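Local coordinates for protein adenine phosphoribosyltransferase (Leishmania donovani, PDB 1QB7) that probably catalyses the transfer of a phosphoribosyl group from 5-phospho-alpha-D-ribose 1-diphosphate to adenine, giving AMP and diphosphate in purine salvage, at residues A42-I47 with I144-A149; L76-R81 with G152-G157; M128-G133 with L158-A163; K185-A190 with I197-L202. One frame throughout, in Å; residues are numbered along the deposited sequence. Where two conformers were deposited one is given.

Interaction 1: residues A42-I47 with I144-A149; sequences ADVSSI and IDDVLA. With ADE (adenine), chain C.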
loop_
_atom_site.group_PDB
_atom_site.type_symbol
_atom_site.label_atom_id
_atom_site.label_comp_id
_atom_site.label_asym_id
_atom_site.label_seq_id
_atom_site.Cartn_x
_atom_site.Cartn_y
_atom_site.Cartn_z
ATOM N N ALA A 42 -15.293 6.112 -4.670
ATOM C CA ALA A 42 -14.423 5.857 -5.820
ATOM C C ALA A 42 -13.392 4.779 -5.497
ATOM O O ALA A 42 -12.436 5.023 -4.768
ATOM C CB ALA A 42 -13.738 7.133 -6.258
ATOM N N ASP A 43 -13.590 3.598 -6.074
ATOM C CA ASP A 43 -12.732 2.437 -5.847
ATOM C C ASP A 43 -11.322 2.515 -6.466
ATOM O O ASP A 43 -11.163 2.541 -7.690
ATOM C CB ASP A 43 -13.477 1.193 -6.342
ATOM C CG ASP A 43 -12.786 -0.105 -5.972
ATOM O OD1 ASP A 43 -11.871 -0.109 -5.128
ATOM O OD2 ASP A 43 -13.179 -1.137 -6.543
ATOM N N VAL A 44 -10.301 2.505 -5.608
ATOM C CA VAL A 44 -8.920 2.570 -6.072
ATOM C C VAL A 44 -8.557 1.334 -6.912
ATOM O O VAL A 44 -7.680 1.388 -7.774
ATOM C CB VAL A 44 -7.940 2.755 -4.883
ATOM C CG1 VAL A 44 -7.814 1.470 -4.076
ATOM C CG2 VAL A 44 -6.587 3.243 -5.382
ATOM N N SER A 45 -9.278 0.236 -6.695
ATOM C CA SER A 45 -9.037 -0.995 -7.450
ATOM C C SER A 45 -9.336 -0.827 -8.933
ATOM O O SER A 45 -8.725 -1.491 -9.763
ATOM C CB SER A 45 -9.869 -2.155 -6.899
ATOM O OG SER A 45 -9.400 -2.553 -5.627
ATOM N N SER A 46 -10.295 0.036 -9.268
ATOM C CA SER A 46 -10.629 0.267 -10.672
ATOM C C SER A 46 -9.439 0.922 -11.382
ATOM O O SER A 46 -9.335 0.883 -12.605
ATOM C CB SER A 46 -11.881 1.139 -10.804
ATOM O OG SER A 46 -11.670 2.418 -10.251
ATOM N N ILE A 47 -8.539 1.510 -10.603
ATOM C CA ILE A 47 -7.350 2.149 -11.146
ATOM C C ILE A 47 -6.174 1.162 -11.180
ATOM O O ILE A 47 -5.551 0.968 -12.232
ATOM C CB ILE A 47 -6.972 3.415 -10.323
ATOM C CG1 ILE A 47 -8.124 4.427 -10.363
ATOM C CG2 ILE A 47 -5.673 4.034 -10.830
ATOM C CD1 ILE A 47 -8.713 4.657 -11.763
ATOM N N ILE A 144 1.185 11.894 -0.966
ATOM C CA ILE A 144 0.313 11.203 -1.914
ATOM C C ILE A 144 -0.723 10.251 -1.289
ATOM O O ILE A 144 -0.464 9.589 -0.288
ATOM C CB ILE A 144 1.161 10.456 -3.007
ATOM C CG1 ILE A 144 0.273 9.943 -4.145
ATOM C CG2 ILE A 144 1.946 9.307 -2.385
ATOM C CD1 ILE A 144 1.047 9.512 -5.389
ATOM N N ASP A 145 -1.904 10.214 -1.904
ATOM C CA ASP A 145 -3.020 9.365 -1.491
ATOM C C ASP A 145 -3.904 9.285 -2.740
ATOM O O ASP A 145 -3.712 10.053 -3.685
ATOM C CB ASP A 145 -3.781 10.021 -0.326
ATOM C CG ASP A 145 -4.698 9.049 0.418
ATOM O OD1 ASP A 145 -4.668 7.826 0.152
ATOM O OD2 ASP A 145 -5.444 9.522 1.296
ATOM N N ASP A 146 -4.875 8.381 -2.761
ATOM C CA ASP A 146 -5.712 8.256 -3.949
ATOM C C ASP A 146 -6.807 9.306 -4.089
ATOM O O ASP A 146 -6.969 9.898 -5.156
ATOM C CB ASP A 146 -6.301 6.846 -4.063
ATOM C CG ASP A 146 -7.353 6.553 -3.008
ATOM O OD1 ASP A 146 -7.225 7.017 -1.856
ATOM O OD2 ASP A 146 -8.314 5.835 -3.337
ATOM N N VAL A 147 -7.542 9.548 -3.011
ATOM C CA VAL A 147 -8.643 10.506 -3.038
ATOM C C VAL A 147 -8.508 11.611 -1.990
ATOM O O VAL A 147 -8.154 11.343 -0.841
ATOM C CB VAL A 147 -10.008 9.782 -2.800
ATOM C CG1 VAL A 147 -11.154 10.777 -2.817
ATOM C CG2 VAL A 147 -10.239 8.706 -3.848
ATOM N N LEU A 148 -8.717 12.860 -2.405
ATOM C CA LEU A 148 -8.693 13.968 -1.457
ATOM C C LEU A 148 -10.165 14.237 -1.164
ATOM O O LEU A 148 -10.880 14.789 -2.002
ATOM C CB LEU A 148 -8.046 15.228 -2.034
ATOM C CG LEU A 148 -8.023 16.387 -1.021
ATOM C CD1 LEU A 148 -7.115 16.061 0.147
ATOM C CD2 LEU A 148 -7.577 17.669 -1.681
ATOM N N ALA A 149 -10.629 13.757 -0.014
ATOM C CA ALA A 149 -12.016 13.935 0.394
ATOM C C ALA A 149 -12.131 15.051 1.435
ATOM O O ALA A 149 -12.176 16.221 1.073
ATOM C CB ALA A 149 -12.572 12.630 0.921
HETATM N N9 ADE C . -14.076 9.587 1.288
HETATM C C8 ADE C . -13.077 8.751 1.613
HETATM N N7 ADE C . -12.753 7.898 0.636
HETATM C C5 ADE C . -13.616 8.228 -0.380
HETATM C C6 ADE C . -13.802 7.720 -1.671
HETATM N N6 ADE C . -13.064 6.719 -2.147
HETATM N N1 ADE C . -14.775 8.301 -2.425
HETATM C C2 ADE C . -15.499 9.306 -1.919
HETATM N N3 ADE C . -15.408 9.864 -0.707
HETATM C C4 ADE C . -14.435 9.263 0.009
HETATM O O HOH W 1 -9.665 5.693 -5.819
HETATM O O HOH W 2 -10.816 5.002 -2.672
#

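Interaction 2: residues L76-R81 with G152-G157; sequences LGFDAR and GTALSG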
loop_
_atom_site.group_PDB
_atom_site.type_symbol
_atom_site.label_atom_id
_atom_site.label_comp_id
_atom_site.label_asym_id
_atom_site.label_seq_id
_atom_site.Cartn_x
_atom_site.Cartn_y
_atom_site.Cartn_z
ATOM N N LEU A 76 5.816 10.756 0.490
ATOM C CA LEU A 76 5.164 10.283 1.712
ATOM C C LEU A 76 3.744 9.853 1.357
ATOM O O LEU A 76 2.904 10.684 1.013
ATOM C CB LEU A 76 5.147 11.382 2.784
ATOM C CG LEU A 76 4.402 11.115 4.107
ATOM C CD1 LEU A 76 5.018 9.955 4.872
ATOM C CD2 LEU A 76 4.417 12.354 4.976
ATOM N N GLY A 77 3.494 8.549 1.417
ATOM C CA GLY A 77 2.188 8.017 1.073
ATOM C C GLY A 77 1.345 7.646 2.275
ATOM O O GLY A 77 1.867 7.170 3.292
ATOM N N PHE A 78 0.034 7.839 2.141
ATOM C CA PHE A 78 -0.917 7.553 3.214
ATOM C C PHE A 78 -1.387 6.096 3.206
ATOM O O PHE A 78 -1.689 5.535 2.154
ATOM C CB PHE A 78 -2.141 8.476 3.106
ATOM C CG PHE A 78 -1.818 9.954 3.148
ATOM C CD1 PHE A 78 -0.510 10.410 3.289
ATOM C CD2 PHE A 78 -2.838 10.893 3.024
ATOM C CE1 PHE A 78 -0.225 11.779 3.302
ATOM C CE2 PHE A 78 -2.567 12.260 3.035
ATOM C CZ PHE A 78 -1.258 12.703 3.174
ATOM N N ASP A 79 -1.468 5.507 4.397
ATOM C CA ASP A 79 -1.902 4.118 4.580
ATOM C C ASP A 79 -3.411 4.033 4.308
ATOM O O ASP A 79 -4.179 4.763 4.928
ATOM C CB ASP A 79 -1.593 3.708 6.025
ATOM C CG ASP A 79 -1.843 2.231 6.309
ATOM O OD1 ASP A 79 -2.285 1.477 5.426
ATOM O OD2 ASP A 79 -1.570 1.812 7.447
ATOM N N ALA A 80 -3.848 3.185 3.372
ATOM C CA ALA A 80 -2.993 2.299 2.576
ATOM C C ALA A 80 -3.030 2.603 1.081
ATOM O O ALA A 80 -2.171 2.150 0.332
ATOM C CB ALA A 80 -3.419 0.848 2.791
ATOM N N ARG A 81 -4.019 3.368 0.644
ATOM C CA ARG A 81 -4.157 3.648 -0.775
ATOM C C ARG A 81 -3.039 4.486 -1.395
ATOM O O ARG A 81 -2.774 4.379 -2.597
ATOM C CB ARG A 81 -5.566 4.175 -1.058
ATOM C CG ARG A 81 -6.625 3.232 -0.463
ATOM C CD ARG A 81 -8.053 3.564 -0.841
ATOM N NE ARG A 81 -8.432 4.931 -0.506
ATOM C CZ ARG A 81 -9.566 5.277 0.100
ATOM N NH1 ARG A 81 -10.426 4.354 0.501
ATOM N NH2 ARG A 81 -9.822 6.553 0.343
ATOM N N GLY A 152 -8.517 15.204 6.184
ATOM C CA GLY A 152 -8.027 14.995 7.532
ATOM C C GLY A 152 -6.605 14.471 7.543
ATOM O O GLY A 152 -5.733 15.015 8.229
ATOM N N THR A 153 -6.355 13.418 6.774
ATOM C CA THR A 153 -5.017 12.841 6.715
ATOM C C THR A 153 -4.033 13.751 5.995
ATOM O O THR A 153 -2.842 13.727 6.289
ATOM C CB THR A 153 -5.020 11.441 6.079
ATOM O OG1 THR A 153 -5.780 11.461 4.866
ATOM C CG2 THR A 153 -5.625 10.424 7.043
ATOM N N ALA A 154 -4.535 14.571 5.072
ATOM C CA ALA A 154 -3.678 15.509 4.348
ATOM C C ALA A 154 -3.077 16.479 5.364
ATOM O O ALA A 154 -1.875 16.768 5.331
ATOM C CB ALA A 154 -4.477 16.271 3.279
ATOM N N LEU A 155 -3.919 16.942 6.289
ATOM C CA LEU A 155 -3.489 17.857 7.336
ATOM C C LEU A 155 -2.478 17.164 8.253
ATOM O O LEU A 155 -1.514 17.791 8.698
ATOM C CB LEU A 155 -4.684 18.376 8.144
ATOM C CG LEU A 155 -4.341 19.272 9.349
ATOM C CD1 LEU A 155 -3.643 20.552 8.901
ATOM C CD2 LEU A 155 -5.601 19.603 10.128
ATOM N N SER A 156 -2.693 15.880 8.538
ATOM C CA SER A 156 -1.742 15.141 9.376
ATOM C C SER A 156 -0.381 15.101 8.684
ATOM O O SER A 156 0.666 15.242 9.325
ATOM C CB SER A 156 -2.230 13.720 9.638
ATOM O OG SER A 156 -3.144 13.707 10.718
ATOM N N GLY A 157 -0.420 14.942 7.363
ATOM C CA GLY A 157 0.795 14.905 6.570
ATOM C C GLY A 157 1.551 16.212 6.670
ATOM O O GLY A 157 2.759 16.211 6.874
#

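Interaction 3: residues M128-G133 with L158-A163; sequences MTIRYG and LQLVEA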
loop_
_atom_site.group_PDB
_atom_site.type_symbol
_atom_site.label_atom_id
_atom_site.label_comp_id
_atom_site.label_asym_id
_atom_site.label_seq_id
_atom_site.Cartn_x
_atom_site.Cartn_y
_atom_site.Cartn_z
ATOM N N MET A 128 -2.155 10.207 12.971
ATOM C CA MET A 128 -1.238 9.496 12.082
ATOM C C MET A 128 0.213 9.752 12.474
ATOM O O MET A 128 0.515 10.735 13.149
ATOM C CB MET A 128 -1.498 9.902 10.633
ATOM C CG MET A 128 -2.904 9.554 10.138
ATOM S SD MET A 128 -3.210 7.774 10.048
ATOM C CE MET A 128 -2.368 7.383 8.533
ATOM N N THR A 129 1.111 8.861 12.051
ATOM C CA THR A 129 2.527 8.979 12.393
ATOM C C THR A 129 3.498 8.661 11.257
ATOM O O THR A 129 3.122 8.145 10.204
ATOM C CB THR A 129 2.917 7.995 13.541
ATOM O OG1 THR A 129 2.905 6.648 13.045
ATOM C CG2 THR A 129 1.958 8.097 14.716
ATOM N N ILE A 130 4.756 9.000 11.508
ATOM C CA ILE A 130 5.880 8.701 10.625
ATOM C C ILE A 130 7.007 8.446 11.622
ATOM O O ILE A 130 6.958 8.932 12.757
ATOM C CB ILE A 130 6.317 9.873 9.677
ATOM C CG1 ILE A 130 6.735 11.104 10.480
ATOM C CG2 ILE A 130 5.244 10.166 8.629
ATOM C CD1 ILE A 130 7.381 12.173 9.637
ATOM N N ARG A 131 7.991 7.649 11.229
ATOM C CA ARG A 131 9.104 7.373 12.118
ATOM C C ARG A 131 9.947 8.638 12.248
ATOM O O ARG A 131 10.191 9.342 11.270
ATOM C CB ARG A 131 9.962 6.223 11.581
ATOM C CG ARG A 131 10.998 5.706 12.583
ATOM C CD ARG A 131 11.995 4.737 11.955
ATOM N NE ARG A 131 12.858 5.404 10.983
ATOM C CZ ARG A 131 12.652 5.420 9.668
ATOM N NH1 ARG A 131 11.613 4.781 9.133
ATOM N NH2 ARG A 131 13.496 6.071 8.878
ATOM N N TYR A 132 10.334 8.948 13.475
ATOM C CA TYR A 132 11.155 10.112 13.765
ATOM C C TYR A 132 12.449 10.013 12.961
ATOM O O TYR A 132 13.158 9.019 13.056
ATOM C CB TYR A 132 11.478 10.128 15.262
ATOM C CG TYR A 132 12.283 11.314 15.723
ATOM C CD1 TYR A 132 13.676 11.291 15.692
ATOM C CD2 TYR A 132 11.651 12.453 16.215
ATOM C CE1 TYR A 132 14.421 12.376 16.142
ATOM C CE2 TYR A 132 12.384 13.541 16.668
ATOM C CZ TYR A 132 13.767 13.499 16.632
ATOM O OH TYR A 132 14.494 14.571 17.105
ATOM N N GLY A 133 12.728 11.022 12.146
ATOM C CA GLY A 133 13.952 11.018 11.363
ATOM C C GLY A 133 13.840 10.448 9.962
ATOM O O GLY A 133 14.833 10.409 9.240
ATOM N N LEU A 158 0.835 17.327 6.550
ATOM C CA LEU A 158 1.440 18.655 6.635
ATOM C C LEU A 158 2.084 18.870 8.003
ATOM O O LEU A 158 3.208 19.347 8.096
ATOM C CB LEU A 158 0.387 19.740 6.376
ATOM C CG LEU A 158 -0.403 19.624 5.066
ATOM C CD1 LEU A 158 -1.472 20.707 4.988
ATOM C CD2 LEU A 158 0.533 19.708 3.881
ATOM N N GLN A 159 1.380 18.489 9.063
ATOM C CA GLN A 159 1.897 18.646 10.417
ATOM C C GLN A 159 3.179 17.849 10.627
ATOM O O GLN A 159 4.148 18.355 11.186
ATOM C CB GLN A 159 0.848 18.206 11.441
ATOM C CG GLN A 159 -0.393 19.084 11.477
ATOM C CD GLN A 159 -1.463 18.551 12.411
ATOM O OE1 GLN A 159 -1.525 17.352 12.693
ATOM N NE2 GLN A 159 -2.331 19.442 12.880
ATOM N N LEU A 160 3.170 16.597 10.174
ATOM C CA LEU A 160 4.319 15.714 10.324
ATOM C C LEU A 160 5.546 16.217 9.569
ATOM O O LEU A 160 6.662 16.153 10.083
ATOM C CB LEU A 160 3.948 14.286 9.906
ATOM C CG LEU A 160 2.934 13.584 10.821
ATOM C CD1 LEU A 160 2.408 12.323 10.161
ATOM C CD2 LEU A 160 3.558 13.282 12.185
ATOM N N VAL A 161 5.337 16.740 8.363
ATOM C CA VAL A 161 6.438 17.274 7.562
ATOM C C VAL A 161 6.993 18.554 8.207
ATOM O O VAL A 161 8.204 18.718 8.319
ATOM C CB VAL A 161 6.004 17.538 6.094
ATOM C CG1 VAL A 161 7.133 18.204 5.321
ATOM C CG2 VAL A 161 5.618 16.232 5.413
ATOM N N GLU A 162 6.109 19.439 8.666
ATOM C CA GLU A 162 6.542 20.678 9.319
ATOM C C GLU A 162 7.331 20.367 10.591
ATOM O O GLU A 162 8.392 20.938 10.818
ATOM C CB GLU A 162 5.350 21.589 9.665
ATOM C CG GLU A 162 5.649 22.712 10.648
ATOM C CD GLU A 162 4.421 23.532 10.989
ATOM O OE1 GLU A 162 3.321 22.953 11.131
ATOM O OE2 GLU A 162 4.563 24.765 11.119
ATOM N N ALA A 163 6.806 19.461 11.414
ATOM C CA ALA A 163 7.462 19.079 12.661
ATOM C C ALA A 163 8.842 18.476 12.406
ATOM O O ALA A 163 9.725 18.539 13.266
ATOM C CB ALA A 163 6.592 18.105 13.432
#

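Interaction 4: residues K185-A190 with I197-L202; sequences KIHSTA and IKFISL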
loop_
_atom_site.group_PDB
_atom_site.type_symbol
_atom_site.label_atom_id
_atom_site.label_comp_id
_atom_site.label_asym_id
_atom_site.label_seq_id
_atom_site.Cartn_x
_atom_site.Cartn_y
_atom_site.Cartn_z
ATOM N N LYS A 185 -10.530 24.631 3.066
ATOM C CA LYS A 185 -10.445 24.615 4.528
ATOM C C LYS A 185 -9.015 24.604 5.064
ATOM O O LYS A 185 -8.701 25.308 6.023
ATOM C CB LYS A 185 -11.220 23.427 5.088
ATOM C CG LYS A 185 -12.695 23.462 4.747
ATOM C CD LYS A 185 -13.406 22.240 5.276
ATOM C CE LYS A 185 -14.874 22.286 4.912
ATOM N NZ LYS A 185 -15.606 21.155 5.544
ATOM N N ILE A 186 -8.147 23.803 4.447
ATOM C CA ILE A 186 -6.756 23.728 4.871
ATOM C C ILE A 186 -6.052 25.057 4.607
ATOM O O ILE A 186 -5.244 25.506 5.414
ATOM C CB ILE A 186 -6.024 22.547 4.179
ATOM C CG1 ILE A 186 -6.568 21.222 4.728
ATOM C CG2 ILE A 186 -4.521 22.640 4.389
ATOM C CD1 ILE A 186 -6.058 19.985 4.015
ATOM N N HIS A 187 -6.415 25.714 3.509
ATOM C CA HIS A 187 -5.823 26.996 3.139
ATOM C C HIS A 187 -6.242 28.191 3.987
ATOM O O HIS A 187 -5.628 29.251 3.895
ATOM C CB HIS A 187 -6.121 27.316 1.679
ATOM C CG HIS A 187 -5.301 26.527 0.715
ATOM N ND1 HIS A 187 -5.726 26.259 -0.568
ATOM C CD2 HIS A 187 -4.079 25.965 0.839
ATOM C CE1 HIS A 187 -4.795 25.559 -1.194
ATOM N NE2 HIS A 187 -3.786 25.368 -0.363
ATOM N N SER A 188 -7.285 28.036 4.795
ATOM C CA SER A 188 -7.758 29.140 5.632
ATOM C C SER A 188 -7.641 28.875 7.132
ATOM O O SER A 188 -7.576 29.814 7.933
ATOM C CB SER A 188 -9.213 29.477 5.299
ATOM O OG SER A 188 -10.069 28.396 5.630
ATOM N N THR A 189 -7.622 27.598 7.508
ATOM C CA THR A 189 -7.535 27.215 8.911
ATOM C C THR A 189 -6.307 27.809 9.597
ATOM O O THR A 189 -5.251 27.962 8.980
ATOM C CB THR A 189 -7.540 25.680 9.084
ATOM O OG1 THR A 189 -7.779 25.360 10.458
ATOM C CG2 THR A 189 -6.206 25.073 8.654
ATOM N N ALA A 190 -6.477 28.186 10.862
ATOM C CA ALA A 190 -5.400 28.759 11.657
ATOM C C ALA A 190 -4.738 29.958 10.974
ATOM O O ALA A 190 -3.519 29.972 10.761
ATOM C CB ALA A 190 -4.369 27.688 11.972
ATOM N N ILE A 197 0.394 25.896 0.671
ATOM C CA ILE A 197 0.465 24.471 0.361
ATOM C C ILE A 197 -0.262 24.206 -0.950
ATOM O O ILE A 197 -1.443 24.514 -1.078
ATOM C CB ILE A 197 -0.203 23.592 1.459
ATOM C CG1 ILE A 197 0.487 23.790 2.816
ATOM C CG2 ILE A 197 -0.184 22.119 1.041
ATOM C CD1 ILE A 197 1.962 23.438 2.836
ATOM N N LYS A 198 0.439 23.623 -1.917
ATOM C CA LYS A 198 -0.164 23.318 -3.203
ATOM C C LYS A 198 -0.846 21.947 -3.224
ATOM O O LYS A 198 -0.309 20.961 -2.715
ATOM C CB LYS A 198 0.877 23.387 -4.319
ATOM C CG LYS A 198 0.292 23.061 -5.671
ATOM C CD LYS A 198 1.333 22.982 -6.769
ATOM C CE LYS A 198 1.934 24.334 -7.078
ATOM N NZ LYS A 198 2.881 24.230 -8.218
ATOM N N PHE A 199 -2.050 21.916 -3.783
ATOM C CA PHE A 199 -2.824 20.692 -3.926
ATOM C C PHE A 199 -2.998 20.417 -5.412
ATOM O O PHE A 199 -3.356 21.319 -6.166
ATOM C CB PHE A 199 -4.220 20.851 -3.310
ATOM C CG PHE A 199 -4.234 20.846 -1.812
ATOM C CD1 PHE A 199 -4.070 22.028 -1.099
ATOM C CD2 PHE A 199 -4.402 19.655 -1.112
ATOM C CE1 PHE A 199 -4.074 22.025 0.293
ATOM C CE2 PHE A 199 -4.407 19.636 0.283
ATOM C CZ PHE A 199 -4.241 20.824 0.986
ATOM N N ILE A 200 -2.693 19.200 -5.849
ATOM C CA ILE A 200 -2.892 18.834 -7.248
ATOM C C ILE A 200 -3.671 17.522 -7.323
ATOM O O ILE A 200 -3.485 16.621 -6.497
ATOM C CB ILE A 200 -1.571 18.707 -8.067
ATOM C CG1 ILE A 200 -0.726 17.541 -7.566
ATOM C CG2 ILE A 200 -0.789 20.015 -8.039
ATOM C CD1 ILE A 200 0.275 17.045 -8.584
ATOM N N SER A 201 -4.597 17.454 -8.274
ATOM C CA SER A 201 -5.417 16.267 -8.494
ATOM C C SER A 201 -5.424 15.956 -9.983
ATOM O O SER A 201 -5.330 16.867 -10.810
ATOM C CB SER A 201 -6.847 16.503 -8.005
ATOM O OG SER A 201 -7.615 15.319 -8.080
ATOM N N LEU A 202 -5.534 14.674 -10.321
ATOM C CA LEU A 202 -5.546 14.247 -11.714
ATOM C C LEU A 202 -6.963 14.195 -12.295
ATOM O O LEU A 202 -7.145 14.303 -13.510
ATOM C CB LEU A 202 -4.864 12.886 -11.853
ATOM C CG LEU A 202 -3.456 12.793 -11.252
ATOM C CD1 LEU A 202 -2.951 11.365 -11.342
ATOM C CD2 LEU A 202 -2.509 13.759 -11.958
#

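Interaction 1: residues A42-I47 with I144-A149
Val44 and Asp146 meet with their side chains crossing at about a right angle. OD2 of Asp146 lies 3.5 Å from CB of Val44, and CG2 of Val44 packs against CB of Asp146. Asp146 holds its CG between its own backbone N and carbonyl carbon (chi1 70°), which aims the carboxylate at 42-47. OD1 forms a salt bridge with Arg81, whereas OD2 faces two waters. Both waters also reach the carbonyl of Ala42: one lies 2.8 Å from Asp146 OD2, the other 2.6 Å from Ala42 O. This is the adenine pocket of a type I phosphoribosyltransferase. Segment 144-149 lies in the PRPP-binding motif characteristic of this family, which links strand 140-145 to helix 152-163 beside the magnesium site, to which Asp145 belongs. The backbone of Ala42 reads the base. Its N donates to adenine N1 at 3.2 Å with an angle of 164°, and its O accepts from adenine N6. CG2 of Val147 sits 3.8 Å from adenine N6, and CB of Ala149 is 3.4 Å from adenine N9. Within 42-47, the Asp43 carboxylate caps the turn into the helix: OD1 accepts from Ser45 N, which lies above its plane.

Interaction 2: residues L76-R81 with G152-G157
Phe78 of segment 76-81 packs on Thr153 and Ala154 near the start of helix 152-163. Ahead of it in the strand, Leu76 also turns its side chain toward the helix, but stays slightly farther off. Next comes Phe78 itself, whose ring makes the contact. Its CG is anti to the carbonyl carbon (chi1 -58°), and this swings the ring over the first turn of the helix. CD2 lies 3.5 Å from Thr153 OG1, an oblique approach to the ring. CE2 is 3.7 Å from Ala154 N and 4.4 Å from Ala154 CB, while CZ comes to 3.6 Å from Thr153 O. The ring therefore touches backbone as much as side chain. Thr153 belongs to the magnesium site, so Phe78 packs beside a metal-site residue. After Phe78 the chain leaves the strand. The peptide bond between Asp79 and Ala80 is cis, and the backbone here binds a citrate, probably from the crystallisation liquor. Asp79 pairs with Arg101. Arg81 ends the segment with NH2 bonded to adenine N7. Strand 74-78 lies between strands 140-145 and 97-100 in the central sheet. Helix 152-163 packs against this sheet, with Met171 of strand 167-173 touching both Phe78 and Ala154.

Interaction 3: residues M128-G133 with L158-A163
Leu160 turns its CG anti to the carbonyl carbon (chi1 -67°), and Ile130 answers with CG1 set between its backbone N and carbonyl carbon (chi1 60°). These torsions bring the two branched side chains alongside each other, sliding past in opposite directions. CG2 of Ile130 rests 3.9 Å from CD1 of Leu160. The longer arm of Ile130 passes the other way, and its CD1 lies 4.0 Å from Leu160 CB, near the helix backbone. Both ends of Ile130 thus grip one leucine, one at its tip and one at its root. Leu160 also reaches the strand backbone. Its CD1 is 3.9 Å from Met128 O and 4.0 Å from Thr129 C, and its CD2 is 4.1 Å from Met128 O. The contact is buried and made by van der Waals packing, mostly of apolar groups. It joins the small antiparallel sheet of strands 110-112 and 129-131 to the later part of helix 152-163. The first turn of this helix carries Thr153 of the magnesium site, and the helix packs on the central sheet of the phosphoribosyltransferase fold. Leu160 therefore sits between two sheets, touching Ile111 of the small one and Met100 of the central one. Met128 leads its side-chain end away from the helix segment. Thr129 points its side chain away, and its OG1 is hydrogen-bonded to Arg101 O and to Asn106. Farther along the strand, Arg131 makes a salt bridge with Glu49 of the second subunit, and the hydroxyl of Tyr132 is hydrogen-bonded to Glu233 of that same subunit.

Interaction 4: residues K185-A190 with I197-L202
His187 donates from NE2 to the carbonyl of Ile197. The bond is short, with NE2 and Ile197 O 2.6 Å apart, and fairly straight, with an N-H...O angle of 162°. The carbonyl oxygen lies near the ring plane of His187, and the donor lies in the carbonyl plane. This helps to orient the imidazole, and Phe199 against its face is a second restraint. The two rings form an offset edge-to-face (T-shaped) pair. The edge of Phe199 is turned to the face of His187, the planes are at 72° and the centroids are 5.1 Å apart. His187 NE2 comes within 3.4 Å of Phe199 CE1. Next to it, Ile186 closes on the far end of the same phenyl ring. Its CD1 lies 3.6 Å from Phe199 CZ, and its CG2 is 3.9 Å from that atom. With CG1 anti to the carbonyl carbon (chi1 -69°), Ile186 stretches toward the ring. Phe199 is thus held by two consecutive residues, Ile186 and His187. Strand 167-173, helix 182-192 and the adjacent parallel strand 199-201 form a beta-alpha-beta crossover, and this contact is its helix-to-strand half. The bond from His187 fixes the chain just ahead of strand 199-201. Farther out, Met171 of the neighbouring strand packs on Phe199, and Ala154 and Leu158 of helix 152-163 touch Ile186. Leu158 also touches Ile197. On the other edge of strand 199-201, the backbone of Phe199 bonds to Asn8 and Phe10.

In the fold
Interactions 1, 2 and 4 all reach the mixed central sheet, where strands 74-78 and 140-145 are neighbours. Helix 152-163 serves interactions 2 and 3, about 10 Å apart between centres. Interactions 1 and 2 are about 12 Å apart between centres and touch along those neighbouring strands. Interaction 3 lies about 22 Å from interaction 1 between centres and does not touch it. Along the chain, interactions 1, 2 and 3 alternate their segments, and interaction 4 follows them. Leu158 and Ala154 of the shared helix pack on Ile186 of interaction 4. Interactions 1 and 2 hold residues of both the adenine and the magnesium site. Interactions 3 and 4 pack the helices and sheets behind them, farther from the chain centre.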